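Local atomic coordinates of (S)-2-haloacid dehalogenase IVA (Burkholderia cepacia, PDB entry 2NO4), a protein that catalyses the hydrolytic dehalogenation of short-chain (S)-2-haloalkanoic acids, giving the (R)-2-hydroxyalkanoic acids with inversion of configuration. Residues B[19-23]-B[24-28]; B[104-107]-B[108-112]; B[137-141]-B[142-146]; B[157-160]-B[161-165]. All blocks are in the same frame, centred on the assembly; numbering follows the deposited sequence.

Of the four local contacts around the parallel sheet of this HAD enzyme, interactions 1 and 4 supply active-site residues. Interaction 1 holds the nucleophile Asp20, and interaction 4 brings in Lys161. Although their centres lie about 17 Å apart, Asp20 OD1 and Lys161 NZ form a salt bridge of 3.0 Å, and both contacts bind the same sulfate ion. Interaction 2 adjoins interaction 1 through backbone bonds: Asp27 N probably bonds to Ser105 O at 2.7 Å, and Leu25 O probably takes a bond from Tyr107 N. Interaction 3 packs Leu144 against Ala106, Ala110 and Ala111 of interaction 2, and Ala138 against Leu26 of interaction 1. Interactions 2 and 4 stay about 26 Å apart between centres.

Interaction 1: residues B[19-23]-B[24-28]; sequences FDAYG and TLLDV. With SO4 (sulfate ion), chain H.
Asp20 and Thr24 are hydrogen-bonded within the DxYGT loop that follows strand 16-19, the first signature motif of HAD enzymes. In the one side-chain hydrogen bond across the segments, Thr24 OG1 donates to Asp20 OD2 at 2.6 Å, on the anti side of the carboxylate and 18° out of its plane. Asp20 CG stands opposite its own backbone N (chi1 176°), which carries OD2 over to the threonine; Thr24 OG1 also accepts from Ser186 N. Among the backbone bonds, Ala21 O collects three N-H groups, from Thr24, Leu25 and Leu26, the last at 2.9 Å. Gly23 N answers with a bond to Leu26 O at 2.8 Å, making a single beta bridge between Tyr22 and Leu26. Apolar packing lines the same turn. Tyr22 and Leu26 run side by side, Tyr22 CE1 to Leu26 CD1 3.8 Å, while Val28 CG1 reaches Tyr22 CB at 3.7 Å. Leu25 crosses Phe19 at about a right angle. Finally, Ala21 N and Tyr22 N both donate to sulfate O1, at 3.0 and 2.9 Å. Both residues bind the haloacid, so this sulfate, probably from the crystallisation liquor, held beside the nucleophile by two N-H groups, is consistent with a pocket built for an anionic substrate.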
loop_
_atom_site.group_PDB
_atom_site.type_symbol
_atom_site.label_atom_id
_atom_site.label_comp_id
_atom_site.label_asym_id
_atom_site.label_seq_id
_atom_site.Cartn_x
_atom_site.Cartn_y
_atom_site.Cartn_z
ATOM N N PHE B 19 -9.158 -13.201 14.579
ATOM C CA PHE B 19 -8.527 -11.944 14.877
ATOM C C PHE B 19 -7.311 -11.635 13.997
ATOM O O PHE B 19 -6.431 -12.454 13.835
ATOM C CB PHE B 19 -8.038 -11.956 16.347
ATOM C CG PHE B 19 -9.146 -11.778 17.330
ATOM C CD1 PHE B 19 -9.866 -12.889 17.822
ATOM C CD2 PHE B 19 -9.533 -10.506 17.719
ATOM C CE1 PHE B 19 -10.925 -12.708 18.702
ATOM C CE2 PHE B 19 -10.610 -10.318 18.627
ATOM C CZ PHE B 19 -11.286 -11.434 19.110
ATOM N N ASP B 20 -7.277 -10.415 13.478
ATOM C CA ASP B 20 -6.042 -9.789 13.023
ATOM C C ASP B 20 -5.075 -9.641 14.197
ATOM O O ASP B 20 -5.499 -9.537 15.356
ATOM C CB ASP B 20 -6.404 -8.426 12.398
ATOM C CG ASP B 20 -5.200 -7.641 11.979
ATOM O OD1 ASP B 20 -4.643 -7.998 10.935
ATOM O OD2 ASP B 20 -4.829 -6.663 12.680
ATOM N N ALA B 21 -3.772 -9.714 13.935
ATOM C CA ALA B 21 -2.790 -9.526 15.006
ATOM C C ALA B 21 -2.228 -8.096 15.075
ATOM O O ALA B 21 -2.497 -7.377 16.041
ATOM C CB ALA B 21 -1.674 -10.549 14.899
ATOM N N TYR B 22 -1.487 -7.686 14.041
ATOM C CA TYR B 22 -0.693 -6.459 14.071
ATOM C C TYR B 22 -1.598 -5.252 13.836
ATOM O O TYR B 22 -2.072 -5.028 12.713
ATOM C CB TYR B 22 0.446 -6.520 13.021
ATOM C CG TYR B 22 1.476 -7.555 13.433
ATOM C CD1 TYR B 22 2.386 -7.274 14.470
ATOM C CD2 TYR B 22 1.487 -8.837 12.856
ATOM C CE1 TYR B 22 3.339 -8.222 14.894
ATOM C CE2 TYR B 22 2.409 -9.801 13.276
ATOM C CZ TYR B 22 3.323 -9.503 14.301
ATOM O OH TYR B 22 4.254 -10.444 14.716
ATOM N N GLY B 23 -1.858 -4.521 14.905
ATOM C CA GLY B 23 -2.783 -3.362 14.844
ATOM C C GLY B 23 -4.084 -3.582 15.609
ATOM O O GLY B 23 -4.752 -2.622 15.996
ATOM N N THR B 24 -4.417 -4.850 15.849
ATOM C CA THR B 24 -5.685 -5.235 16.489
ATOM C C THR B 24 -5.447 -5.778 17.896
ATOM O O THR B 24 -5.967 -5.229 18.868
ATOM C CB THR B 24 -6.420 -6.250 15.610
ATOM O OG1 THR B 24 -6.582 -5.689 14.304
ATOM C CG2 THR B 24 -7.837 -6.633 16.179
ATOM N N LEU B 25 -4.672 -6.861 17.993
ATOM C CA LEU B 25 -4.310 -7.442 19.289
ATOM C C LEU B 25 -2.984 -6.884 19.780
ATOM O O LEU B 25 -2.801 -6.743 20.973
ATOM C CB LEU B 25 -4.210 -8.978 19.212
ATOM C CG LEU B 25 -5.526 -9.701 18.867
ATOM C CD1 LEU B 25 -5.319 -11.206 18.757
ATOM C CD2 LEU B 25 -6.667 -9.349 19.854
ATOM N N LEU B 26 -2.091 -6.570 18.838
ATOM C CA LEU B 26 -0.731 -6.089 19.109
ATOM C C LEU B 26 -0.605 -4.650 18.625
ATOM O O LEU B 26 -1.027 -4.315 17.521
ATOM C CB LEU B 26 0.302 -6.954 18.384
ATOM C CG LEU B 26 0.307 -8.431 18.795
ATOM C CD1 LEU B 26 1.314 -9.245 17.973
ATOM C CD2 LEU B 26 0.627 -8.507 20.297
ATOM N N ASP B 27 0.032 -3.829 19.440
ATOM C CA ASP B 27 0.109 -2.387 19.196
ATOM C C ASP B 27 1.334 -2.044 18.326
ATOM O O ASP B 27 2.443 -1.990 18.835
ATOM C CB ASP B 27 0.174 -1.685 20.550
ATOM C CG ASP B 27 0.068 -0.203 20.443
ATOM O OD1 ASP B 27 0.349 0.376 19.370
ATOM O OD2 ASP B 27 -0.307 0.387 21.462
ATOM N N VAL B 28 1.140 -1.852 17.026
ATOM C CA VAL B 28 2.305 -1.631 16.130
ATOM C C VAL B 28 3.157 -0.372 16.529
ATOM O O VAL B 28 4.384 -0.351 16.320
ATOM C CB VAL B 28 1.968 -1.703 14.566
ATOM C CG1 VAL B 28 1.409 -3.084 14.170
ATOM C CG2 VAL B 28 1.007 -0.589 14.090
HETATM S S SO4 H . -1.671 -8.819 10.371
HETATM O O1 SO4 H . -1.759 -9.405 11.689
HETATM O O2 SO4 H . -0.284 -8.592 9.980
HETATM O O3 SO4 H . -2.378 -9.595 9.377
HETATM O O4 SO4 H . -2.319 -7.518 10.515
#

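Interaction 2: residues B[104-107]-B[108-112]; sequences LSAY and PDAAE. With SO4 (sulfate ion), chain L.
Tyr107 and Ala110 are the ends of a type I beta turn that leads the chain from the loop after helix 90-102 into helix 110-119, a helical connection of the HAD Rossmann-like fold. The second segment starts with Pro108, whose ring follows Tyr107 directly. Its CD lies 3.4 Å from Tyr107 CB and sits near the plane of the tyrosine ring, at its edge. The tyrosine ring has a further partner in Arg206, which makes a cation-pi contact with it. At Asp109 the turn binds an anion: the backbone N of this residue donates to sulfate O1 at 2.9 Å. The same O1 approaches Tyr107 CB at 3.4 Å, and Ser224, Leu225 and Arg206 also hydrogen-bond the ion. The sulfate probably came from the crystallisation liquor. Ala110, the first residue of the helix, closes the turn as its N donates to Tyr107 O at 3.1 Å. Its methyl group meets that of Ala106, CB to CB 4.3 Å, a light apolar touch across the bend. Ala111 continues the helix and engages Tyr107 through solvent: one water accepts from Ala111 N and donates to Tyr107 O, each leg 2.9 Å long.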
loop_
_atom_site.group_PDB
_atom_site.type_symbol
_atom_site.label_atom_id
_atom_site.label_comp_id
_atom_site.label_asym_id
_atom_site.label_seq_id
_atom_site.Cartn_x
_atom_site.Cartn_y
_atom_site.Cartn_z
ATOM N N LEU B 104 6.110 -7.045 20.481
ATOM C CA LEU B 104 5.116 -5.953 20.521
ATOM C C LEU B 104 4.125 -6.127 21.656
ATOM O O LEU B 104 3.604 -7.224 21.851
ATOM C CB LEU B 104 4.295 -5.931 19.228
ATOM C CG LEU B 104 4.710 -5.250 17.957
ATOM C CD1 LEU B 104 3.437 -5.123 17.128
ATOM C CD2 LEU B 104 5.378 -3.848 18.155
ATOM N N SER B 105 3.861 -5.028 22.365
ATOM C CA SER B 105 2.822 -4.931 23.396
ATOM C C SER B 105 1.452 -5.295 22.853
ATOM O O SER B 105 1.067 -4.857 21.742
ATOM C CB SER B 105 2.714 -3.481 23.895
ATOM O OG SER B 105 3.967 -3.010 24.325
ATOM N N ALA B 106 0.722 -6.068 23.652
ATOM C CA ALA B 106 -0.705 -6.288 23.438
ATOM C C ALA B 106 -1.457 -5.045 23.883
ATOM O O ALA B 106 -1.055 -4.377 24.852
ATOM C CB ALA B 106 -1.193 -7.496 24.213
ATOM N N TYR B 107 -2.549 -4.744 23.178
ATOM C CA TYR B 107 -3.518 -3.782 23.683
ATOM C C TYR B 107 -4.063 -4.255 25.026
ATOM O O TYR B 107 -4.179 -5.457 25.256
ATOM C CB TYR B 107 -4.658 -3.527 22.663
ATOM C CG TYR B 107 -4.220 -2.625 21.557
ATOM C CD1 TYR B 107 -4.211 -1.222 21.725
ATOM C CD2 TYR B 107 -3.754 -3.160 20.353
ATOM C CE1 TYR B 107 -3.778 -0.388 20.703
ATOM C CE2 TYR B 107 -3.329 -2.338 19.346
ATOM C CZ TYR B 107 -3.343 -0.954 19.534
ATOM O OH TYR B 107 -2.911 -0.150 18.517
ATOM N N PRO B 108 -4.413 -3.309 25.910
ATOM C CA PRO B 108 -4.679 -3.670 27.326
ATOM C C PRO B 108 -5.840 -4.671 27.540
ATOM O O PRO B 108 -5.766 -5.492 28.443
ATOM C CB PRO B 108 -4.951 -2.307 28.018
ATOM C CG PRO B 108 -5.256 -1.332 26.925
ATOM C CD PRO B 108 -4.570 -1.869 25.641
ATOM N N ASP B 109 -6.880 -4.608 26.707
ATOM C CA ASP B 109 -8.053 -5.460 26.861
ATOM C C ASP B 109 -7.954 -6.787 26.065
ATOM O O ASP B 109 -8.896 -7.583 26.084
ATOM C CB ASP B 109 -9.324 -4.691 26.441
ATOM C CG ASP B 109 -9.660 -3.525 27.384
ATOM O OD1 ASP B 109 -8.920 -3.306 28.388
ATOM O OD2 ASP B 109 -10.668 -2.819 27.132
ATOM N N ALA B 110 -6.851 -6.995 25.332
ATOM C CA ALA B 110 -6.742 -8.149 24.436
ATOM C C ALA B 110 -6.846 -9.523 25.174
ATOM O O ALA B 110 -7.663 -10.372 24.797
ATOM C CB ALA B 110 -5.440 -8.058 23.582
ATOM N N ALA B 111 -6.000 -9.754 26.186
ATOM C CA ALA B 111 -5.932 -11.085 26.836
ATOM C C ALA B 111 -7.267 -11.437 27.510
ATOM O O ALA B 111 -7.811 -12.538 27.333
ATOM C CB ALA B 111 -4.760 -11.157 27.845
ATOM N N GLU B 112 -7.810 -10.472 28.240
ATOM C CA GLU B 112 -9.050 -10.675 28.938
ATOM C C GLU B 112 -10.209 -10.924 27.987
ATOM O O GLU B 112 -11.022 -11.801 28.241
ATOM C CB GLU B 112 -9.354 -9.499 29.855
ATOM C CG GLU B 112 -10.549 -9.782 30.713
ATOM C CD GLU B 112 -10.887 -8.669 31.681
ATOM O OE1 GLU B 112 -10.045 -7.783 31.978
ATOM O OE2 GLU B 112 -12.026 -8.712 32.165
HETATM S S SO4 L . -8.286 -2.031 23.635
HETATM O O1 SO4 L . -7.555 -3.102 24.351
HETATM O O2 SO4 L . -7.426 -0.878 23.259
HETATM O O3 SO4 L . -8.881 -2.649 22.475
HETATM O O4 SO4 L . -9.276 -1.416 24.502
HETATM O O HOH W 1 -3.961 -7.795 26.872
#

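Interaction 3: residues B[137-141]-B[142-146]; sequences AALKA and SKLDR
Ser142 folds back on Ala138 at the end of helix 132-141, and its side chain and backbone grip the same acceptor. Ser142 OG gives a hydrogen bond of 2.7 Å to Ala138 O, while Ser142 N donates to it from the other face of the carbonyl plane. The hydroxyl gets there because OG is set between the backbone N and the carbonyl carbon (chi1 53°), a position that turns it back along the helix. Leu139 serves the contact in two ways. Leu139 O accepts from Leu144 N at 2.9 Å, and Leu139 CD2 packs on Leu144 CB at 3.9 Å, the two side chains crossing at about a right angle. Asp145 swings its carboxylate back over Lys140, where OD2 lies 3.3 Å from the CA atom. A water donates both to this OD2 and to Lys140 O. The other oxygen, OD1, holds Arg146 NE in a salt bridge of 3.2 Å, nearly in the guanidinium plane, while Lys143 CB covers one face of that group. Lys143, with positive phi (55°), sends its N-H to Lys140 O at 3.0 Å. Together with the bond from Leu144 N, this is the classic Schellman motif ending a helix.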
loop_
_atom_site.group_PDB
_atom_site.type_symbol
_atom_site.label_atom_id
_atom_site.label_comp_id
_atom_site.label_asym_id
_atom_site.label_seq_id
_atom_site.Cartn_x
_atom_site.Cartn_y
_atom_site.Cartn_z
ATOM N N ALA B 137 6.660 -15.296 19.031
ATOM C CA ALA B 137 7.411 -14.499 19.998
ATOM C C ALA B 137 6.542 -13.407 20.656
ATOM O O ALA B 137 6.542 -13.257 21.887
ATOM C CB ALA B 137 8.672 -13.878 19.356
ATOM N N ALA B 138 5.826 -12.636 19.823
ATOM C CA ALA B 138 4.944 -11.553 20.334
ATOM C C ALA B 138 3.805 -12.119 21.176
ATOM O O ALA B 138 3.486 -11.577 22.246
ATOM C CB ALA B 138 4.400 -10.693 19.186
ATOM N N LEU B 139 3.215 -13.221 20.706
ATOM C CA LEU B 139 2.123 -13.865 21.429
ATOM C C LEU B 139 2.590 -14.429 22.770
ATOM O O LEU B 139 1.880 -14.301 23.780
ATOM C CB LEU B 139 1.433 -14.952 20.595
ATOM C CG LEU B 139 0.699 -14.488 19.343
ATOM C CD1 LEU B 139 0.154 -15.716 18.581
ATOM C CD2 LEU B 139 -0.364 -13.434 19.641
ATOM N N LYS B 140 3.769 -15.051 22.788
ATOM C CA LYS B 140 4.294 -15.570 24.055
ATOM C C LYS B 140 4.613 -14.446 25.045
ATOM O O LYS B 140 4.223 -14.522 26.223
ATOM C CB LYS B 140 5.530 -16.453 23.843
ATOM C CG LYS B 140 5.219 -17.862 23.332
ATOM C CD LYS B 140 6.222 -18.864 23.909
ATOM C CE LYS B 140 6.015 -19.066 25.438
ATOM N NZ LYS B 140 7.301 -18.995 26.247
ATOM N N ALA B 141 5.336 -13.424 24.571
ATOM C CA ALA B 141 5.723 -12.292 25.421
ATOM C C ALA B 141 4.531 -11.626 26.076
ATOM O O ALA B 141 4.654 -11.083 27.178
ATOM C CB ALA B 141 6.518 -11.259 24.639
ATOM N N SER B 142 3.388 -11.633 25.398
ATOM C CA SER B 142 2.194 -10.965 25.926
ATOM C C SER B 142 1.176 -11.921 26.563
ATOM O O SER B 142 0.060 -11.510 26.899
ATOM C CB SER B 142 1.542 -10.110 24.828
ATOM O OG SER B 142 1.302 -10.908 23.673
ATOM N N LYS B 143 1.575 -13.186 26.727
ATOM C CA LYS B 143 0.726 -14.283 27.262
ATOM C C LYS B 143 -0.605 -14.509 26.530
ATOM O O LYS B 143 -1.583 -14.996 27.126
ATOM C CB LYS B 143 0.504 -14.143 28.777
ATOM C CG LYS B 143 1.788 -14.129 29.571
ATOM C CD LYS B 143 1.522 -13.935 31.075
ATOM C CE LYS B 143 2.838 -13.807 31.871
ATOM N NZ LYS B 143 3.565 -12.530 31.504
ATOM N N LEU B 144 -0.629 -14.165 25.238
ATOM C CA LEU B 144 -1.825 -14.327 24.410
ATOM C C LEU B 144 -1.961 -15.763 23.925
ATOM O O LEU B 144 -3.039 -16.192 23.534
ATOM C CB LEU B 144 -1.832 -13.328 23.250
ATOM C CG LEU B 144 -1.930 -11.842 23.631
ATOM C CD1 LEU B 144 -1.801 -10.927 22.437
ATOM C CD2 LEU B 144 -3.239 -11.541 24.390
ATOM N N ASP B 145 -0.847 -16.490 23.981
ATOM C CA ASP B 145 -0.738 -17.924 23.702
ATOM C C ASP B 145 -1.867 -18.777 24.315
ATOM O O ASP B 145 -2.498 -19.597 23.636
ATOM C CB ASP B 145 0.667 -18.443 24.163
ATOM C CG ASP B 145 1.068 -17.985 25.624
ATOM O OD1 ASP B 145 0.492 -18.425 26.656
ATOM O OD2 ASP B 145 2.007 -17.194 25.737
ATOM N N ARG B 146 -2.123 -18.562 25.600
ATOM C CA ARG B 146 -3.047 -19.411 26.343
ATOM C C ARG B 146 -4.506 -19.135 26.057
ATOM O O ARG B 146 -5.368 -19.904 26.464
ATOM C CB ARG B 146 -2.777 -19.311 27.847
ATOM C CG ARG B 146 -3.038 -17.961 28.469
ATOM C CD ARG B 146 -2.216 -17.812 29.762
ATOM N NE ARG B 146 -0.767 -17.918 29.522
ATOM C CZ ARG B 146 0.157 -17.694 30.453
ATOM N NH1 ARG B 146 -0.213 -17.359 31.687
ATOM N NH2 ARG B 146 1.450 -17.799 30.158
HETATM O O HOH W 2 4.095 -16.867 27.454
#

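Interaction 4: residues B[157-160]-B[161-165]; sequences LKIY and KPDPR. With SO4 (sulfate ion), chain H.
The KPDP turn entering helix 164-174 carries the lysine expected in the HAD active site. Asp163 N donates to Tyr160 O at 3.3 Å, spanning the cis peptide bond between Lys161 and Pro162. Asp163 takes the N-cap position and accepts from Arg165 N, although the place of its OD1 is less sure. Its OD2 forms a salt bridge of 2.8 Å with Arg165 NH1, which lies above the carboxylate plane. Ile159 packs against both partners by its two branches. CG2 rests on Asp163 CB at 3.6 Å, whereas CD1 sits over one face of the Arg165 guanidinium, 3.4 Å above its plane, with the two side chains crossing at about a right angle. Lys161 points the other way: its chain is extended beyond CG and brings NZ to 2.8 Å from sulfate O3. NZ is also held by salt bridges to Asp190 and to the nucleophile Asp20 and by a hydrogen bond to Leu127 O. Pro162 and Pro164 pack on Leu63 of the second subunit. The chemistry thus implies that a turn braced by the Asp163-Arg165 salt bridge directs Lys161 NZ to an anion in the substrate pocket, in keeping with the proposed importance of Lys161 for catalysis.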
loop_
_atom_site.group_PDB
_atom_site.type_symbol
_atom_site.label_atom_id
_atom_site.label_comp_id
_atom_site.label_asym_id
_atom_site.label_seq_id
_atom_site.Cartn_x
_atom_site.Cartn_y
_atom_site.Cartn_z
ATOM N N LEU B 157 0.715 -20.090 3.028
ATOM C CA LEU B 157 0.299 -20.086 1.616
ATOM C C LEU B 157 1.208 -19.244 0.742
ATOM O O LEU B 157 1.126 -19.329 -0.478
ATOM C CB LEU B 157 -1.117 -19.491 1.453
ATOM C CG LEU B 157 -2.340 -20.232 1.940
ATOM C CD1 LEU B 157 -3.557 -19.655 1.204
ATOM C CD2 LEU B 157 -2.204 -21.725 1.696
ATOM N N LYS B 158 2.016 -18.386 1.366
ATOM C CA LYS B 158 2.889 -17.449 0.651
ATOM C C LYS B 158 2.088 -16.431 -0.183
ATOM O O LYS B 158 2.440 -16.096 -1.304
ATOM C CB LYS B 158 3.980 -18.182 -0.164
ATOM C CG LYS B 158 4.923 -19.000 0.761
ATOM C CD LYS B 158 6.167 -19.512 0.036
ATOM C CE LYS B 158 6.870 -20.634 0.872
ATOM N NZ LYS B 158 6.752 -20.426 2.394
ATOM N N ILE B 159 1.028 -15.928 0.440
ATOM C CA ILE B 159 0.025 -15.046 -0.141
ATOM C C ILE B 159 -0.477 -14.129 0.992
ATOM O O ILE B 159 -0.943 -14.625 2.011
ATOM C CB ILE B 159 -1.185 -15.868 -0.649
ATOM C CG1 ILE B 159 -0.797 -16.728 -1.861
ATOM C CG2 ILE B 159 -2.348 -14.936 -1.075
ATOM C CD1 ILE B 159 -1.889 -17.676 -2.234
ATOM N N TYR B 160 -0.397 -12.811 0.800
ATOM C CA TYR B 160 -0.797 -11.858 1.841
ATOM C C TYR B 160 -2.252 -11.404 1.735
ATOM O O TYR B 160 -2.852 -11.474 0.670
ATOM C CB TYR B 160 0.130 -10.644 1.792
ATOM C CG TYR B 160 1.496 -10.899 2.395
ATOM C CD1 TYR B 160 2.647 -10.821 1.617
ATOM C CD2 TYR B 160 1.634 -11.182 3.768
ATOM C CE1 TYR B 160 3.897 -11.002 2.190
ATOM C CE2 TYR B 160 2.880 -11.352 4.335
ATOM C CZ TYR B 160 3.989 -11.269 3.547
ATOM O OH TYR B 160 5.209 -11.466 4.095
ATOM N N LYS B 161 -2.804 -10.935 2.852
ATOM C CA LYS B 161 -4.095 -10.252 2.846
ATOM C C LYS B 161 -3.962 -9.021 1.919
ATOM O O LYS B 161 -2.863 -8.466 1.808
ATOM C CB LYS B 161 -4.413 -9.762 4.263
ATOM C CG LYS B 161 -4.642 -10.838 5.284
ATOM C CD LYS B 161 -4.489 -10.193 6.664
ATOM C CE LYS B 161 -5.056 -11.057 7.761
ATOM N NZ LYS B 161 -5.070 -10.271 9.077
ATOM N N PRO B 162 -5.077 -8.552 1.323
ATOM C CA PRO B 162 -6.470 -9.070 1.429
ATOM C C PRO B 162 -6.887 -10.052 0.315
ATOM O O PRO B 162 -8.054 -10.056 -0.095
ATOM C CB PRO B 162 -7.309 -7.787 1.311
ATOM C CG PRO B 162 -6.480 -6.857 0.451
ATOM C CD PRO B 162 -5.026 -7.295 0.535
ATOM N N ASP B 163 -5.931 -10.815 -0.215
ATOM C CA ASP B 163 -6.211 -11.803 -1.258
ATOM C C ASP B 163 -7.156 -12.819 -0.639
ATOM O O ASP B 163 -6.878 -13.276 0.473
ATOM C CB ASP B 163 -4.917 -12.535 -1.646
ATOM C CG ASP B 163 -5.107 -13.455 -2.817
ATOM O OD1 ASP B 163 -5.808 -14.487 -2.685
ATOM O OD2 ASP B 163 -4.614 -13.112 -3.900
ATOM N N PRO B 164 -8.275 -13.155 -1.333
ATOM C CA PRO B 164 -9.239 -14.064 -0.698
ATOM C C PRO B 164 -8.686 -15.447 -0.289
ATOM O O PRO B 164 -9.245 -16.054 0.632
ATOM C CB PRO B 164 -10.343 -14.198 -1.748
ATOM C CG PRO B 164 -9.625 -13.828 -3.120
ATOM C CD PRO B 164 -8.729 -12.729 -2.674
ATOM N N ARG B 165 -7.636 -15.941 -0.948
ATOM C CA ARG B 165 -7.100 -17.262 -0.568
ATOM C C ARG B 165 -6.671 -17.353 0.894
ATOM O O ARG B 165 -6.748 -18.431 1.473
ATOM C CB ARG B 165 -5.952 -17.741 -1.484
ATOM C CG ARG B 165 -6.353 -17.898 -2.962
ATOM C CD ARG B 165 -5.682 -16.791 -3.755
ATOM N NE ARG B 165 -4.588 -17.328 -4.487
ATOM C CZ ARG B 165 -3.618 -16.675 -5.117
ATOM N NH1 ARG B 165 -3.440 -15.353 -5.087
ATOM N NH2 ARG B 165 -2.759 -17.433 -5.757
HETATM S S SO4 H . -1.671 -8.819 10.371
HETATM O O1 SO4 H . -1.759 -9.405 11.689
HETATM O O2 SO4 H . -0.284 -8.592 9.980
HETATM O O3 SO4 H . -2.378 -9.595 9.377
HETATM O O4 SO4 H . -2.319 -7.518 10.515
#